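Putative oxidoreductase yhhX (Escherichia coli K-12, PDB 3F4L) probably acts as an NADP-dependent dehydrogenase of the Gfo/Idh/MocA family, possibly acting on scyllo-inositol. Local coordinates at residues A160-G165 with K203-D208. Sequence-based numbering, arbitrary orientation.
Sequences AETKPG and KANPDD
Two surface loops of the C-terminal alpha/beta domain meet here, and the carboxamide of Asn205 joins them by reading the backbone of 160-165 on both sides of Thr162. Its ND2 gives a hydrogen bond to Glu161 O at 2.9 Å, nearly straight at 168°, with the carbonyl oxygen lying almost in the amide plane. Its OD1 takes the N-H of Lys163 at 2.7 Å, the nitrogen standing above the carbonyl plane rather than in it. With CG anti to its own carbonyl carbon (chi1 -60°), Asn205 carries the amide alongside the backbone of 161-163, and the two bonds together fix its rotation.

Thr162 turns CG2, anti to its backbone N, onto the methyl of Ala204, CG2 to CB 3.7 Å, while its OG1 bonds to Asn202. The ring of Pro206 lies against the backbone of Gly165, CG to CA 3.7 Å, and its CD approaches Lys163 O. A water accepts from Gly165 N at 2.9 Å; it also sits by Ala204 O, but so unusually close that this second leg is doubtful. Asn202 also bonds to Ala160 O, so a second asparagine grips the same loop. The result is an asparagine carboxamide pairing with the backbone C=O of Glu161 and N-H of Lys163, which ties the loop before helix 171-187 to the connection between the antiparallel strands 192-198 and 209-216 of the domain's mixed sheet.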
loop_
_atom_site.group_PDB
_atom_site.type_symbol
_atom_site.label_atom_id
_atom_site.label_comp_id
_atom_site.label_asym_id
_atom_site.label_seq_id
_atom_site.Cartn_x
_atom_site.Cartn_y
_atom_site.Cartn_z
ATOM N N ALA A 160 -2.320 4.179 -23.937
ATOM C CA ALA A 160 -0.921 4.556 -24.029
ATOM C C ALA A 160 -0.419 4.111 -25.390
ATOM O O ALA A 160 -0.254 2.917 -25.639
ATOM C CB ALA A 160 -0.109 3.876 -22.918
ATOM N N GLU A 161 -0.192 5.072 -26.274
ATOM C CA GLU A 161 0.292 4.743 -27.603
ATOM C C GLU A 161 1.697 4.171 -27.470
ATOM O O GLU A 161 2.456 4.564 -26.579
ATOM C CB GLU A 161 0.318 5.993 -28.490
ATOM C CG GLU A 161 -1.041 6.655 -28.704
ATOM C CD GLU A 161 -2.057 5.741 -29.374
ATOM O OE1 GLU A 161 -1.669 4.955 -30.265
ATOM O OE2 GLU A 161 -3.253 5.825 -29.022
ATOM N N THR A 162 2.031 3.229 -28.344
ATOM C CA THR A 162 3.348 2.617 -28.321
ATOM C C THR A 162 4.395 3.694 -28.504
ATOM O O THR A 162 4.301 4.507 -29.421
ATOM C CB THR A 162 3.497 1.583 -29.441
ATOM O OG1 THR A 162 2.535 0.539 -29.242
ATOM C CG2 THR A 162 4.907 0.987 -29.443
ATOM N N LYS A 163 5.381 3.710 -27.612
ATOM C CA LYS A 163 6.460 4.690 -27.675
ATOM C C LYS A 163 7.620 4.170 -26.838
ATOM O O LYS A 163 7.815 4.592 -25.702
ATOM C CB LYS A 163 5.988 6.048 -27.145
ATOM C CG LYS A 163 5.900 7.127 -28.221
ATOM C CD LYS A 163 5.527 8.498 -27.635
ATOM C CE LYS A 163 4.105 8.521 -27.069
ATOM N NZ LYS A 163 3.054 8.255 -28.101
ATOM N N PRO A 164 8.402 3.236 -27.398
ATOM C CA PRO A 164 9.547 2.643 -26.706
ATOM C C PRO A 164 10.502 3.663 -26.111
ATOM O O PRO A 164 10.606 4.796 -26.589
ATOM C CB PRO A 164 10.193 1.780 -27.788
ATOM C CG PRO A 164 9.002 1.319 -28.581
ATOM C CD PRO A 164 8.204 2.605 -28.717
ATOM N N GLY A 165 11.188 3.250 -25.051
ATOM C CA GLY A 165 12.130 4.132 -24.394
ATOM C C GLY A 165 12.950 3.390 -23.362
ATOM O O GLY A 165 12.835 2.173 -23.226
ATOM N N LYS A 203 2.917 -2.951 -23.070
ATOM C CA LYS A 203 4.173 -3.645 -22.796
ATOM C C LYS A 203 5.373 -3.176 -23.612
ATOM O O LYS A 203 6.509 -3.537 -23.312
ATOM C CB LYS A 203 3.989 -5.157 -22.965
ATOM C CG LYS A 203 3.355 -5.842 -21.760
ATOM C CD LYS A 203 4.203 -5.635 -20.517
ATOM C CE LYS A 203 3.644 -6.371 -19.308
ATOM N NZ LYS A 203 2.286 -5.903 -18.905
ATOM N N ALA A 204 5.137 -2.362 -24.636
ATOM C CA ALA A 204 6.242 -1.877 -25.445
ATOM C C ALA A 204 6.876 -0.638 -24.816
ATOM O O ALA A 204 8.011 -0.291 -25.134
ATOM C CB ALA A 204 5.754 -1.554 -26.862
ATOM N N ASN A 205 6.137 0.016 -23.918
ATOM C CA ASN A 205 6.589 1.248 -23.263
ATOM C C ASN A 205 7.324 1.092 -21.927
ATOM O O ASN A 205 7.297 0.032 -21.301
ATOM C CB ASN A 205 5.385 2.172 -23.021
ATOM C CG ASN A 205 4.686 2.569 -24.303
ATOM O OD1 ASN A 205 5.073 2.146 -25.387
ATOM N ND2 ASN A 205 3.650 3.385 -24.182
ATOM N N PRO A 206 8.007 2.161 -21.484
ATOM C CA PRO A 206 8.730 2.130 -20.209
ATOM C C PRO A 206 7.658 2.020 -19.108
ATOM O O PRO A 206 6.468 2.158 -19.385
ATOM C CB PRO A 206 9.441 3.481 -20.187
ATOM C CG PRO A 206 9.691 3.750 -21.658
ATOM C CD PRO A 206 8.365 3.362 -22.261
ATOM N N ASP A 207 8.076 1.778 -17.871
ATOM C CA ASP A 207 7.139 1.641 -16.756
ATOM C C ASP A 207 6.149 2.799 -16.613
ATOM O O ASP A 207 6.491 3.959 -16.839
ATOM C CB ASP A 207 7.911 1.498 -15.449
ATOM C CG ASP A 207 8.627 2.780 -15.053
ATOM O OD1 ASP A 207 9.673 3.101 -15.664
ATOM O OD2 ASP A 207 8.130 3.475 -14.136
ATOM N N ASP A 208 4.919 2.471 -16.227
ATOM C CA ASP A 208 3.872 3.471 -16.014
ATOM C C ASP A 208 3.215 3.218 -14.667
ATOM O O ASP A 208 2.200 3.825 -14.327
ATOM C CB ASP A 208 2.803 3.387 -17.112
ATOM C CG ASP A 208 2.107 2.034 -17.153
ATOM O OD1 ASP A 208 2.322 1.201 -16.243
ATOM O OD2 ASP A 208 1.333 1.807 -18.105
HETATM O O HOH W 1 10.217 0.597 -24.269
#